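Local coordinates for outer membrane protein TP0453 (PDB 3K8G) that might take part in ligand transport and alters membrane permeability at acidic pH, at residues R69-G74 and F117-F122; S159-L164 and Y192-R197; L184-M189 and L206-A211; R223-H228 and L236-G241. All blocks are in the same frame, centred on the assembly; numbering follows the deposited sequence.

In the fold
The four contacts show how one antiparallel architecture changes character with its place in the fold. Interactions 1 and 2 are largely buried strand pairings, their centres 20 Å apart, in which backbone bonds are accompanied by apolar contacts on the faces. Interaction 1 has four such bonds and the other three have two each. Interaction 1 adds aromatic and sulfur contacts, whereas interaction 2 frays at one end into threonine, water and loop. Interactions 3 and 4, nearer the periphery and only partly buried, join strands to irregular segments. Strand 189-196 takes part in interaction 2, and its first residue, M189, pairs with strand 199-207 in interaction 3. Interaction 3 meets interaction 4 through L206 and L236, and interaction 4 brings H228, E239 and D240 together on its exposed side.

Interaction 1: R69-G74 and F117-F122; sequences RLFGSG and FSCVIF
The carbonyl oxygen of S118 is held twice by strand 67-74: the amide of G72 bonds to it (G72 N to S118 O 2.9 Å), and the F71 CA-H points at it (F71 CA to S118 O 3.4 Å). The same oxygen lies over one face of the F71 ring, as plain packing. The setting is an antiparallel strand pair in the U-shaped beta-half-barrel, a textbook case of two hydrogen-bonded pairs, L70 with V120 and G72 with S118, giving four backbone bonds. The straightest, from G72 N, reaches 171° at the hydrogen. On the face bearing F71, C119 and F117, F71 has CG anti to its own amide nitrogen (chi1 -178°), which swings the ring over the partner strand. Its CZ presses on F117 CD1 at 3.5 Å, the planes inclined at 45°, while C119 SG approaches F71 CD1 obliquely at 3.8 Å. Helix 11-15 packs on F71 and helix 130-135 on C119. R69, on the same face, forms a salt bridge with E67. On the other face L70 CD1 meets V120 CG1 at 4.1 Å. S118 OG is hydrogen-bonded to a bound 2-methyl-2,4-pentanediol, probably from the crystallisation liquor, and weakly to Y76 OH; it rests 3.5 Å from G72 CA.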
loop_
_atom_site.group_PDB
_atom_site.type_symbol
_atom_site.label_atom_id
_atom_site.label_comp_id
_atom_site.label_asym_id
_atom_site.label_seq_id
_atom_site.Cartn_x
_atom_site.Cartn_y
_atom_site.Cartn_z
ATOM N N ARG A 69 -2.359 7.813 0.276
ATOM C CA ARG A 69 -2.096 8.470 -0.991
ATOM C C ARG A 69 -1.622 7.399 -1.909
ATOM O O ARG A 69 -0.723 6.646 -1.532
ATOM C CB ARG A 69 -1.005 9.519 -0.837
ATOM C CG ARG A 69 -1.342 10.588 0.256
ATOM C CD ARG A 69 -0.295 11.726 0.223
ATOM N NE ARG A 69 -0.368 12.455 1.495
ATOM C CZ ARG A 69 0.668 13.018 2.095
ATOM N NH1 ARG A 69 1.890 12.968 1.545
ATOM N NH2 ARG A 69 0.487 13.628 3.253
ATOM N N LEU A 70 -2.199 7.341 -3.111
ATOM C CA LEU A 70 -1.960 6.221 -4.011
ATOM C C LEU A 70 -1.609 6.747 -5.387
ATOM O O LEU A 70 -2.182 7.708 -5.879
ATOM C CB LEU A 70 -3.217 5.327 -4.129
ATOM C CG LEU A 70 -3.786 4.825 -2.795
ATOM C CD1 LEU A 70 -5.237 4.432 -2.903
ATOM C CD2 LEU A 70 -2.902 3.659 -2.318
ATOM N N PHE A 71 -0.680 6.068 -6.024
ATOM C CA PHE A 71 -0.304 6.382 -7.364
ATOM C C PHE A 71 -0.390 5.113 -8.212
ATOM O O PHE A 71 0.160 4.079 -7.837
ATOM C CB PHE A 71 1.117 6.957 -7.364
ATOM C CG PHE A 71 1.604 7.362 -8.725
ATOM C CD1 PHE A 71 1.583 8.698 -9.117
ATOM C CD2 PHE A 71 2.117 6.405 -9.602
ATOM C CE1 PHE A 71 2.068 9.089 -10.378
ATOM C CE2 PHE A 71 2.585 6.784 -10.884
ATOM C CZ PHE A 71 2.570 8.120 -11.250
ATOM N N GLY A 72 -1.105 5.206 -9.331
ATOM C CA GLY A 72 -1.298 4.034 -10.225
ATOM C C GLY A 72 -0.667 4.243 -11.593
ATOM O O GLY A 72 -0.751 5.332 -12.131
ATOM N N SER A 73 0.020 3.219 -12.128
ATOM C CA SER A 73 0.481 3.258 -13.519
ATOM C C SER A 73 -0.494 2.391 -14.268
ATOM O O SER A 73 -0.784 1.275 -13.822
ATOM C CB SER A 73 1.880 2.648 -13.682
ATOM O OG SER A 73 2.785 3.286 -12.798
ATOM N N GLY A 74 -1.009 2.897 -15.386
ATOM C CA GLY A 74 -1.960 2.123 -16.172
ATOM C C GLY A 74 -2.252 2.787 -17.500
ATOM O O GLY A 74 -1.430 3.532 -18.036
ATOM N N PHE A 117 -1.106 7.688 -15.833
ATOM C CA PHE A 117 -0.937 7.887 -14.360
ATOM C C PHE A 117 -2.252 8.245 -13.730
ATOM O O PHE A 117 -3.024 9.055 -14.291
ATOM C CB PHE A 117 -0.050 9.106 -13.999
ATOM C CG PHE A 117 1.315 9.102 -14.607
ATOM C CD1 PHE A 117 2.072 7.939 -14.666
ATOM C CD2 PHE A 117 1.878 10.297 -15.038
ATOM C CE1 PHE A 117 3.364 7.954 -15.194
ATOM C CE2 PHE A 117 3.170 10.326 -15.564
ATOM C CZ PHE A 117 3.911 9.149 -15.645
ATOM N N SER A 118 -2.471 7.730 -12.526
ATOM C CA SER A 118 -3.620 8.128 -11.702
ATOM C C SER A 118 -3.141 8.454 -10.273
ATOM O O SER A 118 -2.176 7.870 -9.817
ATOM C CB SER A 118 -4.668 7.023 -11.646
ATOM O OG SER A 118 -4.134 5.771 -11.201
ATOM N N CYS A 119 -3.787 9.419 -9.612
ATOM C CA CYS A 119 -3.479 9.765 -8.211
ATOM C C CYS A 119 -4.771 9.774 -7.421
ATOM O O CYS A 119 -5.750 10.377 -7.851
ATOM C CB CYS A 119 -2.829 11.161 -8.120
ATOM S SG CYS A 119 -1.250 11.284 -9.023
ATOM N N VAL A 120 -4.768 9.132 -6.257
ATOM C CA VAL A 120 -5.952 9.008 -5.428
ATOM C C VAL A 120 -5.514 9.335 -4.020
ATOM O O VAL A 120 -4.466 8.858 -3.554
ATOM C CB VAL A 120 -6.530 7.560 -5.453
ATOM C CG1 VAL A 120 -7.664 7.376 -4.426
ATOM C CG2 VAL A 120 -7.004 7.203 -6.845
ATOM N N ILE A 121 -6.290 10.186 -3.358
ATOM C CA ILE A 121 -6.038 10.469 -1.973
ATOM C C ILE A 121 -7.347 10.155 -1.267
ATOM O O ILE A 121 -8.408 10.688 -1.647
ATOM C CB ILE A 121 -5.694 11.986 -1.772
ATOM C CG1 ILE A 121 -4.448 12.374 -2.601
ATOM C CG2 ILE A 121 -5.535 12.300 -0.268
ATOM C CD1 ILE A 121 -4.158 13.893 -2.596
ATOM N N PHE A 122 -7.273 9.284 -0.271
ATOM C CA PHE A 122 -8.454 8.812 0.440
ATOM C C PHE A 122 -8.272 9.051 1.928
ATOM O O PHE A 122 -7.215 8.745 2.484
ATOM C CB PHE A 122 -8.620 7.298 0.216
ATOM C CG PHE A 122 -9.603 6.676 1.149
ATOM C CD1 PHE A 122 -10.976 6.791 0.900
ATOM C CD2 PHE A 122 -9.169 6.047 2.315
ATOM C CE1 PHE A 122 -11.921 6.248 1.799
ATOM C CE2 PHE A 122 -10.106 5.500 3.216
ATOM C CZ PHE A 122 -11.466 5.606 2.962
#

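Interaction 2: S159-L164 and Y192-R197; sequences SQTVAL and YLTARR
V162 and L193 each donate the backbone N-H to the other's carbonyl oxygen, which makes them the hydrogen-bonded pair of this antiparallel junction in the half-barrel. V162 N reaches L193 O at 2.9 Å and L193 N reaches V162 O at 2.9 Å, each donor lying in the plane of the carbonyl it meets. Weaker CA-H contacts extend the same pattern, as between T161 CA and L193 O. Two waters add polar bridges. One donates to Q160 O (2.6 Å from the water) and accepts from A195 N, linking the two segments beyond the V162-L193 bonds. The other donates both to L164 O and to Y192 OH, the tyrosine hydroxyl being also bonded to E190.

The apolar contacts fall on two faces. On one, L193 CD1 is shared by two neighbours, touching L164 CD1 at 3.7 Å and V162 CG1 at 4.0 Å. On the other, the methyl of A163 sits 3.8 Å from Y192 CD1, and T161 turns its methyl, anti to the backbone N, against Y192 CB (T161 CG2 to Y192 CB 3.9 Å). Helix 147-153 packs on this tyrosine face, F149 touching both A163 and Y192 while R148 makes a cation-pi contact with the ring. Strand 21-26 pairs with the far edge of strand 162-166, and strand 199-207 continues beyond strand 189-196.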
loop_
_atom_site.group_PDB
_atom_site.type_symbol
_atom_site.label_atom_id
_atom_site.label_comp_id
_atom_site.label_asym_id
_atom_site.label_seq_id
_atom_site.Cartn_x
_atom_site.Cartn_y
_atom_site.Cartn_z
ATOM N N SER A 159 7.301 -9.865 -11.639
ATOM C CA SER A 159 6.894 -10.334 -10.313
ATOM C C SER A 159 5.469 -9.878 -9.954
ATOM O O SER A 159 5.005 -8.802 -10.391
ATOM C CB SER A 159 7.913 -9.883 -9.256
ATOM O OG SER A 159 7.568 -10.331 -7.948
ATOM N N GLN A 160 4.786 -10.703 -9.159
ATOM C CA GLN A 160 3.459 -10.375 -8.617
ATOM C C GLN A 160 3.487 -10.246 -7.082
ATOM O O GLN A 160 2.459 -10.301 -6.414
ATOM C CB GLN A 160 2.447 -11.431 -9.059
ATOM C CG GLN A 160 2.534 -11.659 -10.600
ATOM C CD GLN A 160 1.359 -12.420 -11.155
ATOM O OE1 GLN A 160 0.759 -13.242 -10.459
ATOM N NE2 GLN A 160 1.024 -12.154 -12.417
ATOM N N THR A 161 4.686 -10.056 -6.545
ATOM C CA THR A 161 4.892 -9.885 -5.100
ATOM C C THR A 161 4.366 -8.518 -4.646
ATOM O O THR A 161 4.717 -7.493 -5.218
ATOM C CB THR A 161 6.373 -10.047 -4.750
ATOM O OG1 THR A 161 6.788 -11.374 -5.102
ATOM C CG2 THR A 161 6.626 -9.874 -3.253
ATOM N N VAL A 162 3.548 -8.546 -3.604
ATOM C CA VAL A 162 3.052 -7.377 -2.880
ATOM C C VAL A 162 4.118 -7.025 -1.820
ATOM O O VAL A 162 4.623 -7.916 -1.138
ATOM C CB VAL A 162 1.707 -7.703 -2.187
ATOM C CG1 VAL A 162 1.201 -6.520 -1.277
ATOM C CG2 VAL A 162 0.644 -8.071 -3.220
ATOM N N ALA A 163 4.488 -5.744 -1.723
ATOM C CA ALA A 163 5.543 -5.323 -0.765
ATOM C C ALA A 163 4.996 -4.305 0.238
ATOM O O ALA A 163 4.290 -3.374 -0.149
ATOM C CB ALA A 163 6.769 -4.735 -1.548
ATOM N N LEU A 164 5.329 -4.456 1.528
ATOM C CA LEU A 164 4.962 -3.434 2.484
ATOM C C LEU A 164 6.196 -3.064 3.277
ATOM O O LEU A 164 7.022 -3.931 3.581
ATOM C CB LEU A 164 3.864 -3.900 3.451
ATOM C CG LEU A 164 2.415 -3.802 2.913
ATOM C CD1 LEU A 164 2.061 -5.084 2.219
ATOM C CD2 LEU A 164 1.462 -3.536 4.073
ATOM N N TYR A 192 6.775 -9.204 2.446
ATOM C CA TYR A 192 6.652 -9.528 0.999
ATOM C C TYR A 192 5.731 -10.733 0.868
ATOM O O TYR A 192 5.988 -11.758 1.524
ATOM C CB TYR A 192 8.044 -9.816 0.386
ATOM C CG TYR A 192 8.982 -8.658 0.665
ATOM C CD1 TYR A 192 8.902 -7.482 -0.097
ATOM C CD2 TYR A 192 9.913 -8.716 1.708
ATOM C CE1 TYR A 192 9.754 -6.373 0.187
ATOM C CE2 TYR A 192 10.764 -7.600 1.991
ATOM C CZ TYR A 192 10.651 -6.450 1.217
ATOM O OH TYR A 192 11.471 -5.345 1.488
ATOM N N LEU A 193 4.648 -10.580 0.094
ATOM C CA LEU A 193 3.578 -11.594 0.014
ATOM C C LEU A 193 3.321 -12.005 -1.418
ATOM O O LEU A 193 3.458 -11.191 -2.339
ATOM C CB LEU A 193 2.265 -11.084 0.644
ATOM C CG LEU A 193 2.359 -10.323 1.985
ATOM C CD1 LEU A 193 2.294 -8.803 1.808
ATOM C CD2 LEU A 193 1.284 -10.771 3.011
ATOM N N THR A 194 2.902 -13.259 -1.615
ATOM C CA THR A 194 2.563 -13.693 -2.970
ATOM C C THR A 194 1.349 -14.643 -2.890
ATOM O O THR A 194 1.230 -15.445 -1.959
ATOM C CB THR A 194 3.806 -14.332 -3.670
ATOM O OG1 THR A 194 3.593 -14.393 -5.086
ATOM C CG2 THR A 194 4.093 -15.712 -3.140
ATOM N N ALA A 195 0.420 -14.467 -3.811
ATOM C CA ALA A 195 -0.874 -15.136 -3.716
ATOM C C ALA A 195 -0.700 -16.613 -4.025
ATOM O O ALA A 195 0.042 -16.972 -4.950
ATOM C CB ALA A 195 -1.856 -14.516 -4.670
ATOM N N ARG A 196 -1.332 -17.452 -3.208
ATOM C CA ARG A 196 -1.541 -18.881 -3.528
ATOM C C ARG A 196 -3.015 -19.193 -3.273
ATOM O O ARG A 196 -3.447 -19.183 -2.120
ATOM C CB ARG A 196 -0.715 -19.780 -2.617
ATOM C CG ARG A 196 0.792 -19.694 -2.791
ATOM C CD ARG A 196 1.273 -20.430 -4.026
ATOM N NE ARG A 196 2.628 -20.011 -4.381
ATOM C CZ ARG A 196 3.730 -20.720 -4.141
ATOM N NH1 ARG A 196 3.655 -21.924 -3.558
ATOM N NH2 ARG A 196 4.914 -20.219 -4.490
ATOM N N ARG A 197 -3.783 -19.445 -4.337
ATOM C CA ARG A 197 -5.234 -19.728 -4.218
ATOM C C ARG A 197 -5.944 -18.546 -3.548
ATOM O O ARG A 197 -5.907 -17.443 -4.071
ATOM C CB ARG A 197 -5.516 -21.043 -3.459
ATOM C CG ARG A 197 -4.722 -22.260 -3.930
ATOM C CD ARG A 197 -5.424 -23.631 -3.693
ATOM N NE ARG A 197 -6.045 -23.755 -2.376
ATOM C CZ ARG A 197 -7.285 -23.352 -2.092
ATOM N NH1 ARG A 197 -8.042 -22.798 -3.034
ATOM N NH2 ARG A 197 -7.763 -23.493 -0.860
HETATM O O HOH W 1 0.749 -12.216 -5.786
HETATM O O HOH W 2 9.692 -3.376 2.748
#

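Interaction 3: L184-M189 and L206-A211; sequences LPLGAM and LQLGNA
L206 sends its two methyls in different directions across the contact. With CG anti to the backbone N (chi1 171°), the side chain leans over the facing segment: CD2 meets L186 CD1 at 3.7 Å, the two leucines crossing at about a right angle, while CD1 lies 4.1 Å from M189 CB. L206 and M189 form a non-hydrogen-bonded antiparallel pair, and M189 goes on to pack against F172 and I173 of helix 169-176.

Q207 supplies the polar half. Its backbone N-H bonds to A188 with the donor nearly along the C=O axis (Q207 N to A188 O 2.9 Å), and its backbone carbonyl takes the amide of G187 (G187 N to Q207 O 2.8 Å), here with the donor tilted 32° from the carbonyl plane. The Q207 CB stands 3.5 Å from A188 O, close beside G187, which has no side chain to interfere. Because Q207 is bonded to two successive residues, A188 and G187, the antiparallel pairing of strands 189-196 and 199-207 continues irregularly into the loop that leads to the first strand.

L208 next lies alongside L186, the side chains pointing the same way and tightly packed (L186 CD2 to L208 CD2 3.5 Å). It also touches L236 of strand 235-244. From L208 to A211 the chain folds through a type II' turn, with G209 at positive phi.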
loop_
_atom_site.group_PDB
_atom_site.type_symbol
_atom_site.label_atom_id
_atom_site.label_comp_id
_atom_site.label_asym_id
_atom_site.label_seq_id
_atom_site.Cartn_x
_atom_site.Cartn_y
_atom_site.Cartn_z
ATOM N N LEU A 184 4.597 -3.919 21.064
ATOM C CA LEU A 184 5.946 -4.467 21.236
ATOM C C LEU A 184 7.030 -3.429 20.926
ATOM O O LEU A 184 6.819 -2.559 20.076
ATOM C CB LEU A 184 6.156 -5.707 20.367
ATOM C CG LEU A 184 5.566 -7.081 20.700
ATOM C CD1 LEU A 184 5.431 -7.359 22.208
ATOM C CD2 LEU A 184 4.250 -7.247 19.983
ATOM N N PRO A 185 8.194 -3.534 21.604
ATOM C CA PRO A 185 9.311 -2.590 21.499
ATOM C C PRO A 185 10.210 -2.817 20.275
ATOM O O PRO A 185 11.440 -2.633 20.366
ATOM C CB PRO A 185 10.099 -2.847 22.796
ATOM C CG PRO A 185 9.855 -4.257 23.117
ATOM C CD PRO A 185 8.485 -4.612 22.575
ATOM N N LEU A 186 9.592 -3.170 19.143
ATOM C CA LEU A 186 10.324 -3.602 17.958
ATOM C C LEU A 186 10.315 -2.514 16.869
ATOM O O LEU A 186 9.573 -1.538 16.946
ATOM C CB LEU A 186 9.741 -4.917 17.425
ATOM C CG LEU A 186 9.546 -6.102 18.374
ATOM C CD1 LEU A 186 8.333 -6.946 17.971
ATOM C CD2 LEU A 186 10.791 -6.985 18.435
ATOM N N GLY A 187 11.142 -2.700 15.849
ATOM C CA GLY A 187 11.374 -1.662 14.889
ATOM C C GLY A 187 10.580 -1.891 13.612
ATOM O O GLY A 187 9.467 -2.436 13.626
ATOM N N ALA A 188 11.204 -1.500 12.517
ATOM C CA ALA A 188 10.603 -1.538 11.203
ATOM C C ALA A 188 10.414 -2.971 10.718
ATOM O O ALA A 188 11.198 -3.869 11.081
ATOM C CB ALA A 188 11.481 -0.750 10.252
ATOM N N MET A 189 9.363 -3.190 9.925
ATOM C CA MET A 189 9.097 -4.483 9.363
ATOM C C MET A 189 9.082 -4.356 7.845
ATOM O O MET A 189 8.450 -3.441 7.313
ATOM C CB MET A 189 7.737 -5.040 9.834
ATOM C CG MET A 189 7.279 -6.323 9.067
ATOM S SD MET A 189 5.569 -6.909 9.417
ATOM C CE MET A 189 5.737 -7.263 11.134
ATOM N N LEU A 206 11.875 -8.314 10.676
ATOM C CA LEU A 206 11.443 -7.395 11.710
ATOM C C LEU A 206 12.676 -6.977 12.510
ATOM O O LEU A 206 13.443 -7.835 12.988
ATOM C CB LEU A 206 10.386 -8.063 12.613
ATOM C CG LEU A 206 9.919 -7.375 13.900
ATOM C CD1 LEU A 206 9.118 -6.099 13.584
ATOM C CD2 LEU A 206 9.035 -8.382 14.671
ATOM N N GLN A 207 12.858 -5.667 12.651
ATOM C CA GLN A 207 14.000 -5.123 13.350
ATOM C C GLN A 207 13.776 -5.344 14.850
ATOM O O GLN A 207 12.721 -4.988 15.403
ATOM C CB GLN A 207 14.163 -3.618 12.977
ATOM C CG GLN A 207 15.566 -3.054 13.232
ATOM C CD GLN A 207 16.620 -3.514 12.200
ATOM O OE1 GLN A 207 16.441 -3.376 10.982
ATOM N NE2 GLN A 207 17.716 -4.049 12.695
ATOM N N LEU A 208 14.733 -6.007 15.494
ATOM C CA LEU A 208 14.607 -6.356 16.910
ATOM C C LEU A 208 15.318 -5.362 17.848
ATOM O O LEU A 208 15.038 -5.333 19.048
ATOM C CB LEU A 208 15.171 -7.757 17.175
ATOM C CG LEU A 208 14.503 -8.970 16.498
ATOM C CD1 LEU A 208 15.342 -10.237 16.698
ATOM C CD2 LEU A 208 13.072 -9.199 16.999
ATOM N N GLY A 209 16.237 -4.572 17.303
ATOM C CA GLY A 209 17.086 -3.701 18.132
ATOM C C GLY A 209 18.147 -4.471 18.904
ATOM O O GLY A 209 18.827 -5.325 18.340
ATOM N N ASN A 210 18.308 -4.159 20.194
ATOM C CA ASN A 210 19.249 -4.892 21.055
ATOM C C ASN A 210 18.561 -6.015 21.837
ATOM O O ASN A 210 19.212 -6.841 22.487
ATOM C CB ASN A 210 20.022 -3.934 21.988
ATOM C CG ASN A 210 21.009 -3.053 21.232
ATOM O OD1 ASN A 210 21.046 -1.828 21.422
ATOM N ND2 ASN A 210 21.813 -3.669 20.363
ATOM N N ALA A 211 17.235 -6.041 21.750
ATOM C CA ALA A 211 16.414 -7.089 22.373
ATOM C C ALA A 211 16.757 -8.474 21.828
ATOM O O ALA A 211 16.820 -8.663 20.617
ATOM C CB ALA A 211 14.916 -6.789 22.140
#

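Interaction 4: R223-H228 and L236-G241; sequences RVLNAH and LIIEDG
A Schellman motif ends helix 215-225, inferred to be amphipathic helix 8, and the residues just after it are stitched onto strand 235-244 by a two-bond antiparallel bridge between H228 and E239. N226, with positive phi, is the C-prime residue that turns the chain out of the helix and toward that strand. E239 N bonds to H228 O at 2.8 Å, almost straight at 175°, and the return bond from H228 N to E239 O is more bent, 138° at the hydrogen over 3.0 Å.

Beneath the bridge is a small apolar cluster. I238 has CG2 anti to the backbone N, which turns this methyl to A227 CB (3.8 Å), while I238 CD1 meets L225 CD1 at 3.9 Å, the leucine and isoleucine crossing at about a right angle. A227 CB also sits over the backbone, 3.4 Å from E239 O. D240 and G241 form a G1 bulge facing Y202, where the strand turns a corner and brings G241 beside A227.

The exposed side is polar. E239 is extended beyond CG, and its OE2 is hydrogen-bonded to H230. H228 ND1 lies 4.7 Å from D240 OD1 without bonding it; this carboxylate could modestly favour protonation of H228, whose charge is not established. Backbone bonds and apolar packing, little dependent on charge, thus adjoin an ionisable surface that may respond to pH.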
loop_
_atom_site.group_PDB
_atom_site.type_symbol
_atom_site.label_atom_id
_atom_site.label_comp_id
_atom_site.label_asym_id
_atom_site.label_seq_id
_atom_site.Cartn_x
_atom_site.Cartn_y
_atom_site.Cartn_z
ATOM N N ARG A 223 5.561 -22.397 15.519
ATOM C CA ARG A 223 4.480 -23.375 15.452
ATOM C C ARG A 223 3.114 -22.742 15.281
ATOM O O ARG A 223 2.281 -23.286 14.562
ATOM C CB ARG A 223 4.485 -24.316 16.655
ATOM C CG ARG A 223 4.926 -25.705 16.285
ATOM C CD ARG A 223 6.438 -25.861 16.412
ATOM N NE ARG A 223 6.947 -27.007 15.654
ATOM C CZ ARG A 223 6.710 -28.285 15.953
ATOM N NH1 ARG A 223 7.225 -29.240 15.191
ATOM N NH2 ARG A 223 5.955 -28.613 16.995
ATOM N N VAL A 224 2.890 -21.599 15.927
ATOM C CA VAL A 224 1.658 -20.840 15.718
ATOM C C VAL A 224 1.475 -20.515 14.235
ATOM O O VAL A 224 0.387 -20.680 13.686
ATOM C CB VAL A 224 1.628 -19.539 16.564
ATOM C CG1 VAL A 224 0.681 -18.506 15.976
ATOM C CG2 VAL A 224 1.221 -19.844 17.999
ATOM N N LEU A 225 2.557 -20.074 13.594
ATOM C CA LEU A 225 2.508 -19.600 12.210
ATOM C C LEU A 225 2.740 -20.709 11.180
ATOM O O LEU A 225 2.475 -20.522 9.992
ATOM C CB LEU A 225 3.543 -18.479 12.010
ATOM C CG LEU A 225 3.408 -17.161 12.771
ATOM C CD1 LEU A 225 4.563 -16.218 12.414
ATOM C CD2 LEU A 225 2.077 -16.490 12.487
ATOM N N ASN A 226 3.219 -21.864 11.636
ATOM C CA ASN A 226 3.687 -22.926 10.744
ATOM C C ASN A 226 4.641 -22.374 9.684
ATOM O O ASN A 226 4.448 -22.566 8.483
ATOM C CB ASN A 226 2.514 -23.687 10.100
ATOM C CG ASN A 226 2.852 -25.128 9.821
ATOM O OD1 ASN A 226 2.389 -26.025 10.529
ATOM N ND2 ASN A 226 3.688 -25.366 8.807
ATOM N N ALA A 227 5.675 -21.691 10.165
ATOM C CA ALA A 227 6.647 -21.016 9.316
ATOM C C ALA A 227 8.061 -21.270 9.816
ATOM O O ALA A 227 8.268 -21.593 10.990
ATOM C CB ALA A 227 6.354 -19.510 9.294
ATOM N N HIS A 228 9.038 -21.134 8.924
ATOM C CA HIS A 228 10.442 -21.213 9.310
ATOM C C HIS A 228 10.906 -19.851 9.841
ATOM O O HIS A 228 10.691 -18.810 9.204
ATOM C CB HIS A 228 11.287 -21.681 8.131
ATOM C CG HIS A 228 10.995 -23.095 7.706
ATOM N ND1 HIS A 228 11.925 -23.892 7.070
ATOM C CD2 HIS A 228 9.885 -23.862 7.856
ATOM C CE1 HIS A 228 11.394 -25.078 6.827
ATOM N NE2 HIS A 228 10.157 -25.087 7.293
ATOM N N LEU A 236 14.626 -10.437 13.008
ATOM C CA LEU A 236 13.847 -11.661 13.018
ATOM C C LEU A 236 13.300 -11.904 11.624
ATOM O O LEU A 236 12.604 -11.050 11.072
ATOM C CB LEU A 236 12.698 -11.526 14.010
ATOM C CG LEU A 236 11.871 -12.810 14.203
ATOM C CD1 LEU A 236 12.706 -13.849 14.967
ATOM C CD2 LEU A 236 10.558 -12.503 14.921
ATOM N N ILE A 237 13.596 -13.078 11.067
ATOM C CA ILE A 237 13.132 -13.456 9.734
ATOM C C ILE A 237 12.122 -14.577 9.849
ATOM O O ILE A 237 12.392 -15.604 10.476
ATOM C CB ILE A 237 14.297 -13.930 8.848
ATOM C CG1 ILE A 237 15.495 -12.972 8.960
ATOM C CG2 ILE A 237 13.825 -14.204 7.388
ATOM C CD1 ILE A 237 15.324 -11.666 8.228
ATOM N N ILE A 238 10.954 -14.359 9.263
ATOM C CA ILE A 238 9.906 -15.348 9.189
ATOM C C ILE A 238 9.708 -15.643 7.723
ATOM O O ILE A 238 9.454 -14.732 6.924
ATOM C CB ILE A 238 8.601 -14.845 9.826
ATOM C CG1 ILE A 238 8.870 -14.440 11.293
ATOM C CG2 ILE A 238 7.501 -15.926 9.710
ATOM C CD1 ILE A 238 7.675 -13.896 12.040
ATOM N N GLU A 239 9.862 -16.907 7.335
ATOM C CA GLU A 239 9.530 -17.258 5.959
ATOM C C GLU A 239 8.511 -18.378 5.843
ATOM O O GLU A 239 8.455 -19.294 6.674
ATOM C CB GLU A 239 10.794 -17.535 5.142
ATOM C CG GLU A 239 11.923 -18.172 5.943
ATOM C CD GLU A 239 13.307 -17.897 5.362
ATOM O OE1 GLU A 239 13.413 -17.530 4.167
ATOM O OE2 GLU A 239 14.298 -18.029 6.112
ATOM N N ASP A 240 7.702 -18.268 4.802
ATOM C CA ASP A 240 6.706 -19.256 4.446
ATOM C C ASP A 240 5.532 -19.202 5.410
ATOM O O ASP A 240 4.891 -20.204 5.647
ATOM C CB ASP A 240 7.314 -20.664 4.381
ATOM C CG ASP A 240 8.536 -20.733 3.482
ATOM O OD1 ASP A 240 9.573 -21.306 3.920
ATOM O OD2 ASP A 240 8.460 -20.213 2.342
ATOM N N GLY A 241 5.258 -18.019 5.961
ATOM C CA GLY A 241 4.028 -17.816 6.721
ATOM C C GLY A 241 2.867 -17.779 5.749
ATOM O O GLY A 241 3.071 -17.544 4.548
#